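PDB 4GBJ: 6-phosphogluconate dehydrogenase NAD-binding, which probably acts as an NAD(P)-dependent oxidoreductase of the 6-phosphogluconate and 3-hydroxyisobutyrate dehydrogenase family. Local coordinates for residues 7-12 / 63-68; 31-36 / 49-54; 57-62 / 81-86; 90-95 / 117-122. All coordinates share one frame; numbering follows the deposited sequence.

In the fold
All four contacts lie in the Rossmann-type domain, and three of them pair parallel strands of one sheet. Interaction 1 joins 8-11 to 64-67 and interaction 4 joins 92-95 to 117-120; both are buried and linked by the bond of Ser67 OG to His93 NE2. Interaction 2 is partly buried, at the sheet's 50-51 margin, and meets interaction 1 where strands 8-11 and 31-34 pair. Interaction 3 differs in kind: a loop against helix 81-87, without a hydrogen bond between its segments. Chemistry follows place: apolar side chains in interaction 1, rings and hydroxyls in interaction 4, threonine, tryptophan and waters in interaction 2, and an extended lysine running along the loop backbone in interaction 3.

Interaction 1: residues 7-12 / 63-68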
# COMPACT_ATOMS: atom_id res chain seq x y z
N LYS B 7 -0.95 42.10 0.16
CA LYS B 7 -2.16 41.58 0.80
C LYS B 7 -1.85 40.26 1.54
O LYS B 7 -1.89 40.26 2.77
CB LYS B 7 -3.28 41.38 -0.25
CG LYS B 7 -4.51 40.62 0.23
CD LYS B 7 -5.13 39.83 -0.93
CE LYS B 7 -6.52 39.33 -0.63
NZ LYS B 7 -7.55 40.38 -0.89
N ILE B 8 -1.62 39.14 0.79
CA ILE B 8 -1.35 37.83 1.41
C ILE B 8 0.14 37.69 1.72
O ILE B 8 0.96 37.83 0.80
CB ILE B 8 -1.87 36.65 0.50
CG1 ILE B 8 -3.41 36.59 0.52
CG2 ILE B 8 -1.32 35.27 0.99
CD1 ILE B 8 -3.98 35.77 -0.57
N ALA B 9 0.51 37.41 2.98
CA ALA B 9 1.93 37.17 3.28
C ALA B 9 2.26 35.70 3.00
O ALA B 9 1.44 34.83 3.26
CB ALA B 9 2.28 37.53 4.72
N PHE B 10 3.43 35.43 2.46
CA PHE B 10 3.85 34.09 2.10
C PHE B 10 5.27 33.88 2.56
O PHE B 10 6.20 34.43 1.99
CB PHE B 10 3.73 33.87 0.58
CG PHE B 10 3.53 32.42 0.22
CD1 PHE B 10 2.28 31.94 -0.11
CD2 PHE B 10 4.60 31.54 0.21
CE1 PHE B 10 2.10 30.60 -0.45
CE2 PHE B 10 4.42 30.20 -0.13
CZ PHE B 10 3.17 29.74 -0.47
N LEU B 11 5.43 33.08 3.59
CA LEU B 11 6.72 32.84 4.23
C LEU B 11 7.25 31.43 3.95
O LEU B 11 6.62 30.46 4.33
CB LEU B 11 6.55 33.06 5.73
CG LEU B 11 5.90 34.38 6.16
CD1 LEU B 11 5.79 34.46 7.67
CD2 LEU B 11 6.70 35.57 5.69
N GLY B 12 8.41 31.33 3.31
CA GLY B 12 9.04 30.06 2.98
C GLY B 12 8.76 29.70 1.54
O GLY B 12 7.63 29.37 1.20
N GLY B 63 -4.76 40.28 8.37
CA GLY B 63 -4.56 39.66 7.07
C GLY B 63 -4.33 38.16 7.11
O GLY B 63 -4.60 37.52 8.12
N ILE B 64 -3.86 37.59 5.99
CA ILE B 64 -3.59 36.17 5.80
C ILE B 64 -2.10 35.95 5.64
O ILE B 64 -1.46 36.68 4.89
CB ILE B 64 -4.35 35.63 4.56
CG1 ILE B 64 -5.87 35.67 4.77
CG2 ILE B 64 -3.91 34.19 4.22
CD1 ILE B 64 -6.65 35.83 3.48
N VAL B 65 -1.55 34.94 6.30
CA VAL B 65 -0.14 34.60 6.11
C VAL B 65 -0.06 33.09 5.86
O VAL B 65 -0.66 32.33 6.58
CB VAL B 65 0.80 35.06 7.26
CG1 VAL B 65 0.31 34.56 8.63
CG2 VAL B 65 2.22 34.57 6.98
N PHE B 66 0.61 32.69 4.81
CA PHE B 66 0.88 31.28 4.54
C PHE B 66 2.31 31.01 4.95
O PHE B 66 3.14 31.87 4.72
CB PHE B 66 0.73 30.94 3.05
CG PHE B 66 -0.69 30.78 2.56
CD1 PHE B 66 -1.19 29.53 2.25
CD2 PHE B 66 -1.53 31.88 2.41
CE1 PHE B 66 -2.50 29.37 1.83
CE2 PHE B 66 -2.84 31.71 1.97
CZ PHE B 66 -3.33 30.46 1.71
N SER B 67 2.61 29.82 5.49
CA SER B 67 3.99 29.43 5.73
C SER B 67 4.22 28.01 5.29
O SER B 67 3.34 27.14 5.42
CB SER B 67 4.38 29.59 7.20
OG SER B 67 3.73 28.66 8.05
N VAL B 68 5.40 27.76 4.75
CA VAL B 68 5.77 26.40 4.38
C VAL B 68 7.25 26.33 4.63
O VAL B 68 8.03 27.05 3.99
CB VAL B 68 5.31 25.96 2.98
CG1 VAL B 68 5.88 26.81 1.89
CG2 VAL B 68 5.65 24.49 2.74
O HOH W 1 -4.63 39.22 3.90
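Phe10 and Phe66 stand on one face of the parallel pair formed by strands 8-11 and 64-67, at the heart of the Rossmann-type sheet. Their ring planes are at 10°, but the centroids are 5.8 Å apart, so the rings are slid past one another and hardly overlap. What Phe10 touches is chiefly the root of its neighbour: Phe10 CD1 lies 3.7 Å from Phe66 CB. Phe66 takes a different first torsion: CG lies anti to its carbonyl carbon (chi1 -78°), and the CD2 side of the ring comes to 3.7 Å from Ile8 CG2. Ile152 and Val153 of helix 143-153 also pack on Phe66. On the other face, Val65 CG2 sits between two partners, Ala9 CB and Leu11 CD1, the latter at 3.6 Å. Backbone bonds fix this register, among them Leu11 N to Phe66 O, almost straight at 175°. Before the strands close up, a water takes the place of a direct bond, accepting from Ile64 N and donating to Lys7 O. At the far end Gly12, first glycine of a probable dinucleotide-binding GxGxxG turn, brings its CA to 3.3 Å from Val68 O, where a side chain would clash.

Interaction 2: residues 31-36 / 49-54; sequences LVVWNR and ATVVEN
Strand 31-34, helix 42-46 and strand 50-51 make a beta-alpha-beta unit of the Rossmann-type domain, and this contact is its parallel strand pairing, at the outer margin of the sheet within the chain. Leu31 O receives two donors from one residue: Thr50 N at 2.9 Å, and Thr50 OG1 at 3.3 Å, tilted from the carbonyl plane. The hydroxyl reaches back because OG1 sits between the backbone N and the carbonyl carbon (chi1 42°). Val33 N then bonds to Thr50 O, and Val52 N returns a longer bond to Val33 O.

The valines meet by single methyl branches on opposite faces of the pair. Val32 CG2 meets Val52 CG1 at 3.7 Å on the face that also carries Thr50, while Val33 CG2 meets Val51 CG2 at 3.6 Å on the other; there Ala41 touches both Val33 and Val51. Ala49 CB rests against Leu31 CB, and Leu25 of helix 17-26 touches both residues.

Past Val52 the backbones part. One water accepts from Asn35 N, and a second lies between Asn35 O and Glu53 O. Trp34 extends its indole across this widening, CG being anti to the backbone N (chi1 176°), and its CD1 edge comes to 3.5 Å from Val52 O. The last direct link is bent: Trp34 NE1 donates to Glu53 O at 3.3 Å, with the acceptor near the indole plane but the donor 55° out of the carbonyl plane.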
# COMPACT_ATOMS: atom_id res chain seq x y z
N LEU B 31 0.87 39.13 -3.43
CA LEU B 31 1.70 38.48 -2.42
C LEU B 31 2.88 39.30 -1.97
O LEU B 31 3.62 39.80 -2.82
CB LEU B 31 2.30 37.12 -2.88
CG LEU B 31 1.41 35.95 -3.29
CD1 LEU B 31 2.22 34.71 -3.38
CD2 LEU B 31 0.33 35.73 -2.33
N VAL B 32 3.16 39.28 -0.64
CA VAL B 32 4.36 39.86 -0.05
C VAL B 32 5.09 38.65 0.53
O VAL B 32 4.56 37.94 1.41
CB VAL B 32 4.14 41.04 0.93
CG1 VAL B 32 3.17 40.71 2.06
CG2 VAL B 32 5.47 41.58 1.45
N VAL B 33 6.23 38.32 -0.08
CA VAL B 33 6.94 37.08 0.18
C VAL B 33 8.22 37.30 0.94
O VAL B 33 8.75 38.40 1.03
CB VAL B 33 7.18 36.28 -1.10
CG1 VAL B 33 5.88 36.09 -1.87
CG2 VAL B 33 8.26 36.91 -2.00
N TRP B 34 8.68 36.22 1.54
CA TRP B 34 9.90 36.18 2.35
C TRP B 34 10.46 34.79 2.36
O TRP B 34 9.72 33.79 2.32
CB TRP B 34 9.62 36.64 3.78
CG TRP B 34 10.79 36.56 4.72
CD1 TRP B 34 11.66 37.56 5.03
CD2 TRP B 34 11.15 35.43 5.53
NE1 TRP B 34 12.57 37.12 5.97
CE2 TRP B 34 12.27 35.82 6.31
CE3 TRP B 34 10.66 34.13 5.67
CZ2 TRP B 34 12.91 34.95 7.18
CZ3 TRP B 34 11.28 33.27 6.56
CH2 TRP B 34 12.41 33.67 7.29
N ASN B 35 11.76 34.71 2.47
CA ASN B 35 12.45 33.43 2.57
C ASN B 35 13.77 33.64 3.27
O ASN B 35 14.40 34.67 3.04
CB ASN B 35 12.64 32.88 1.15
CG ASN B 35 12.99 31.42 1.14
OD1 ASN B 35 12.24 30.58 1.65
ND2 ASN B 35 14.08 31.05 0.49
N ARG B 36 14.20 32.65 4.10
CA ARG B 36 15.50 32.72 4.80
C ARG B 36 16.65 32.97 3.77
O ARG B 36 17.62 33.65 4.10
CB ARG B 36 15.74 31.44 5.61
CG ARG B 36 16.80 31.57 6.71
CD ARG B 36 16.27 32.03 8.06
NE ARG B 36 16.85 33.32 8.48
CZ ARG B 36 16.94 33.77 9.73
NH1 ARG B 36 16.49 33.03 10.75
NH2 ARG B 36 17.49 34.95 9.99
N ALA B 49 4.66 39.69 -7.33
CA ALA B 49 4.88 39.72 -5.87
C ALA B 49 5.87 40.78 -5.42
O ALA B 49 6.73 41.19 -6.19
CB ALA B 49 5.37 38.36 -5.38
N THR B 50 5.80 41.15 -4.14
CA THR B 50 6.74 42.08 -3.49
C THR B 50 7.56 41.25 -2.46
O THR B 50 7.06 40.25 -1.95
CB THR B 50 5.98 43.26 -2.87
OG1 THR B 50 4.79 42.78 -2.24
CG2 THR B 50 5.59 44.30 -3.92
N VAL B 51 8.82 41.62 -2.22
CA VAL B 51 9.72 40.91 -1.31
C VAL B 51 10.08 41.81 -0.14
O VAL B 51 10.19 43.02 -0.32
CB VAL B 51 11.00 40.48 -2.10
CG1 VAL B 51 12.11 40.01 -1.17
CG2 VAL B 51 10.66 39.38 -3.09
N VAL B 52 10.29 41.22 1.05
CA VAL B 52 10.73 41.96 2.23
C VAL B 52 11.95 41.26 2.82
O VAL B 52 12.15 40.07 2.61
CB VAL B 52 9.64 42.20 3.31
CG1 VAL B 52 8.55 43.13 2.78
CG2 VAL B 52 9.04 40.90 3.82
N GLU B 53 12.77 42.01 3.55
CA GLU B 53 14.01 41.53 4.16
C GLU B 53 13.75 40.74 5.45
O GLU B 53 14.48 39.79 5.72
CB GLU B 53 14.94 42.73 4.45
CG GLU B 53 16.38 42.34 4.75
CD GLU B 53 17.31 43.53 4.78
OE1 GLU B 53 16.94 44.55 5.40
OE2 GLU B 53 18.40 43.45 4.18
N ASN B 54 12.72 41.15 6.25
CA ASN B 54 12.36 40.48 7.51
C ASN B 54 10.90 39.99 7.48
O ASN B 54 10.02 40.71 7.03
CB ASN B 54 12.56 41.43 8.69
CG ASN B 54 13.99 41.87 8.84
OD1 ASN B 54 14.89 41.06 9.04
ND2 ASN B 54 14.24 43.16 8.74
O HOH W 2 13.16 37.16 1.59
O HOH W 3 15.25 37.53 3.48

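Interaction 3: residues 57-62 / 81-86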
# COMPACT_ATOMS: atom_id res chain seq x y z
N ASP B 57 7.80 42.25 8.47
CA ASP B 57 7.45 43.33 7.54
C ASP B 57 6.42 42.87 6.50
O ASP B 57 5.80 43.70 5.86
CB ASP B 57 8.71 43.85 6.83
CG ASP B 57 9.80 44.42 7.74
OD1 ASP B 57 9.46 44.95 8.83
OD2 ASP B 57 10.99 44.42 7.31
N ALA B 58 6.26 41.54 6.32
CA ALA B 58 5.33 40.92 5.37
C ALA B 58 3.90 40.82 5.96
O ALA B 58 2.93 40.72 5.20
CB ALA B 58 5.83 39.52 5.03
N ILE B 59 3.78 40.84 7.30
CA ILE B 59 2.51 40.62 8.00
C ILE B 59 1.64 41.86 8.05
O ILE B 59 2.13 42.94 8.36
CB ILE B 59 2.75 40.11 9.46
CG1 ILE B 59 3.61 38.84 9.46
CG2 ILE B 59 1.42 39.84 10.17
CD1 ILE B 59 2.99 37.66 8.79
N THR B 60 0.34 41.69 7.79
CA THR B 60 -0.67 42.73 7.87
C THR B 60 -1.60 42.38 9.04
O THR B 60 -2.21 41.31 8.99
CB THR B 60 -1.48 42.82 6.55
OG1 THR B 60 -0.62 43.19 5.48
CG2 THR B 60 -2.61 43.86 6.63
N PRO B 61 -1.81 43.28 10.02
CA PRO B 61 -2.80 43.00 11.08
C PRO B 61 -4.15 42.58 10.48
O PRO B 61 -4.60 43.21 9.54
CB PRO B 61 -2.92 44.36 11.79
CG PRO B 61 -1.61 44.97 11.60
CD PRO B 61 -1.16 44.59 10.24
N GLY B 62 -4.70 41.45 10.91
CA GLY B 62 -5.97 40.97 10.39
C GLY B 62 -5.94 40.34 9.01
O GLY B 62 -6.98 39.90 8.53
N MSE B 81 6.07 35.29 19.49
CA MSE B 81 4.94 36.06 20.04
C MSE B 81 4.74 37.43 19.37
O MSE B 81 3.61 37.85 19.19
CB MSE B 81 5.15 36.29 21.55
CG MSE B 81 4.85 35.06 22.40
SE MSE B 81 4.76 35.69 24.31
CE MSE B 81 6.36 36.58 24.52
N GLU B 82 5.85 38.13 19.04
CA GLU B 82 5.80 39.47 18.45
C GLU B 82 5.32 39.43 17.00
O GLU B 82 4.59 40.33 16.60
CB GLU B 82 7.15 40.21 18.58
CG GLU B 82 8.25 39.70 17.66
CD GLU B 82 9.65 39.90 18.21
OE1 GLU B 82 10.33 38.89 18.50
OE2 GLU B 82 10.05 41.07 18.40
N LEU B 83 5.62 38.37 16.25
CA LEU B 83 5.14 38.25 14.89
C LEU B 83 3.64 37.91 14.89
O LEU B 83 2.86 38.56 14.19
CB LEU B 83 5.95 37.22 14.10
CG LEU B 83 5.54 37.15 12.61
CD1 LEU B 83 6.74 36.81 11.72
CD2 LEU B 83 4.46 36.09 12.36
N VAL B 84 3.22 36.95 15.73
CA VAL B 84 1.81 36.53 15.87
C VAL B 84 0.96 37.74 16.39
O VAL B 84 -0.19 37.94 16.00
CB VAL B 84 1.71 35.31 16.84
CG1 VAL B 84 0.27 34.89 17.08
CG2 VAL B 84 2.51 34.11 16.32
N GLU B 85 1.52 38.50 17.28
CA GLU B 85 0.85 39.69 17.79
C GLU B 85 0.62 40.71 16.66
O GLU B 85 -0.46 41.32 16.62
CB GLU B 85 1.67 40.33 18.90
CG GLU B 85 1.04 41.63 19.36
CD GLU B 85 1.59 42.24 20.63
OE1 GLU B 85 2.79 42.04 20.94
OE2 GLU B 85 0.82 42.97 21.29
N LYS B 86 1.58 40.86 15.73
CA LYS B 86 1.35 41.78 14.62
C LYS B 86 0.21 41.22 13.75
O LYS B 86 -0.68 41.96 13.42
CB LYS B 86 2.60 42.00 13.81
CG LYS B 86 2.45 43.13 12.82
CD LYS B 86 3.73 43.39 12.13
CE LYS B 86 3.60 44.51 11.14
NZ LYS B 86 4.86 44.69 10.39
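Pro61 meets the backbone of Lys86 in the helix, Pro61 CA lying 3.3 Å from Lys86 O in a CA-H...O contact with an angle of 135° at the hydrogen; no conventional hydrogen bond crosses between segments 57-62 and 81-86. The proline ring lies alongside the same carbonyl, with Pro61 CG 3.6 Å from Lys86 O. Ile59 makes the apolar part, its side chain crossing that of Leu83 at about a right angle so that Ile59 CG1 comes to 4.1 Å from Leu83 CG. Lys86, anti at chi1 (-169°) and fully extended beyond CG, runs its methylenes across the loop backbone, and Lys86 CE packs 3.5 Å from Ile59 O. This reach delivers NZ to its hydrogen-bond acceptor, the carbonyl of Ile56, just before the loop segment. The carboxylate of Asp57 is near but not in contact, with 4.9 Å between Asp57 OD1 and Lys86 NZ. At Ile59 an alanine lacks the CG1 and CD1 branch that meets Leu83, and would probably open a gap between loop and helix. The loop joins strands 50-51 and 64-67; Ile59 also touches Ala9 of strand 8-11, and thus lies between the sheet and helix 81-87, whose other side meets helix 101-113 through Val84.

Interaction 4: residues 90-95 / 117-122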
# COMPACT_ATOMS: atom_id res chain seq x y z
N ASP B 90 -8.38 38.73 14.09
CA ASP B 90 -8.96 38.22 12.85
C ASP B 90 -7.89 37.79 11.81
O ASP B 90 -8.26 37.39 10.71
CB ASP B 90 -9.95 39.23 12.22
CG ASP B 90 -11.08 39.62 13.15
OD1 ASP B 90 -11.50 38.77 13.96
OD2 ASP B 90 -11.58 40.79 13.03
N GLY B 91 -6.60 37.85 12.16
CA GLY B 91 -5.54 37.43 11.27
C GLY B 91 -5.59 35.91 11.15
O GLY B 91 -6.09 35.23 12.06
N VAL B 92 -5.21 35.38 10.00
CA VAL B 92 -5.27 33.94 9.75
C VAL B 92 -3.92 33.44 9.24
O VAL B 92 -3.39 34.01 8.29
CB VAL B 92 -6.40 33.56 8.76
CG1 VAL B 92 -6.40 32.06 8.48
CG2 VAL B 92 -7.76 34.00 9.28
N HIS B 93 -3.36 32.38 9.88
CA HIS B 93 -2.11 31.75 9.49
C HIS B 93 -2.42 30.36 8.95
O HIS B 93 -2.96 29.54 9.68
CB HIS B 93 -1.15 31.67 10.70
CG HIS B 93 0.11 30.87 10.45
ND1 HIS B 93 0.92 30.48 11.50
CD2 HIS B 93 0.69 30.48 9.28
CE1 HIS B 93 1.91 29.78 10.95
NE2 HIS B 93 1.82 29.78 9.61
N VAL B 94 -2.15 30.13 7.68
CA VAL B 94 -2.29 28.83 7.00
C VAL B 94 -0.92 28.18 7.04
O VAL B 94 0.01 28.56 6.34
CB VAL B 94 -2.83 28.99 5.56
CG1 VAL B 94 -3.15 27.63 4.95
CG2 VAL B 94 -4.07 29.87 5.56
N SER B 95 -0.80 27.21 7.91
CA SER B 95 0.46 26.59 8.25
C SER B 95 0.56 25.26 7.51
O SER B 95 -0.08 24.27 7.86
CB SER B 95 0.51 26.44 9.77
OG SER B 95 1.71 25.84 10.23
N HIS B 117 -5.98 33.32 14.16
CA HIS B 117 -6.36 31.92 14.01
C HIS B 117 -5.29 31.14 13.27
O HIS B 117 -4.87 31.53 12.18
CB HIS B 117 -7.69 31.77 13.27
CG HIS B 117 -8.80 32.63 13.80
ND1 HIS B 117 -9.47 32.27 14.94
CD2 HIS B 117 -9.36 33.75 13.29
CE1 HIS B 117 -10.41 33.19 15.12
NE2 HIS B 117 -10.33 34.14 14.18
N TYR B 118 -4.90 30.01 13.83
CA TYR B 118 -3.98 29.10 13.22
C TYR B 118 -4.74 28.00 12.51
O TYR B 118 -5.58 27.37 13.12
CB TYR B 118 -3.07 28.49 14.28
CG TYR B 118 -2.06 27.52 13.73
CD1 TYR B 118 -0.76 27.93 13.46
CD2 TYR B 118 -2.36 26.17 13.60
CE1 TYR B 118 0.22 27.02 13.11
CE2 TYR B 118 -1.41 25.26 13.14
CZ TYR B 118 -0.12 25.69 12.91
OH TYR B 118 0.84 24.83 12.46
N VAL B 119 -4.47 27.81 11.24
CA VAL B 119 -5.08 26.71 10.46
C VAL B 119 -3.99 25.71 10.08
O VAL B 119 -3.06 26.09 9.37
CB VAL B 119 -5.81 27.23 9.23
CG1 VAL B 119 -6.23 26.09 8.31
CG2 VAL B 119 -7.03 28.04 9.65
N GLY B 120 -4.10 24.48 10.57
CA GLY B 120 -3.20 23.40 10.19
C GLY B 120 -3.54 22.97 8.80
O GLY B 120 -4.71 22.71 8.52
N ALA B 121 -2.59 23.11 7.86
CA ALA B 121 -2.92 22.91 6.43
C ALA B 121 -1.87 22.13 5.69
O ALA B 121 -1.43 22.56 4.63
CB ALA B 121 -3.14 24.26 5.75
N PRO B 122 -1.48 20.95 6.19
CA PRO B 122 -0.45 20.15 5.50
C PRO B 122 -0.86 19.76 4.10
O PRO B 122 -2.03 19.47 3.86
CB PRO B 122 -0.29 18.93 6.40
CG PRO B 122 -1.52 18.89 7.25
CD PRO B 122 -1.92 20.30 7.44
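Tyr118 and His93 rise side by side from neighbouring parallel strands, each with CG anti to the backbone N (chi1 180° and 172°), a shared torsion that sends both rings the same way. Their planes stand at 86°, an offset edge-to-face pair in which the tyrosine presents its edge to the imidazole face; Tyr118 CD1 is 3.6 Å from His93 ND1. Both imidazole nitrogens are engaged, ND1 with His111 NE2 and NE2 with Ser67 OG, which should hold the ring's rotation.

Ser95 also has its OG anti to the backbone N, placing it 2.6 Å from Tyr118 OH in a short hydroxyl-hydroxyl hydrogen bond. Ser104 OG is a second partner of that phenol oxygen. A phenylalanine in place of Tyr118 would probably leave the Ser95 and Ser104 hydroxyls without their shared mate.

Val92, Val94 and Val119 occupy the opposite face, where Val92 CG1 meets Val119 CG2 loosely at 4.2 Å. Just beyond the paired strands Val94 CG1 presses on Ala121 CB at 3.5 Å, tighter than usual. The backbone keeps strict parallel register, His93 N bonding to His117 O and Val119 N to His93 O, the latter at 2.8 Å.

Beyond Ala121, Pro122 touches Lys174 of helix 169-197, the predicted active-site residue. The parallel register, with helix 101-113 connecting strands 92-95 and 117-124, makes this a beta-alpha-beta unit, the building block of the Rossmann-type fold.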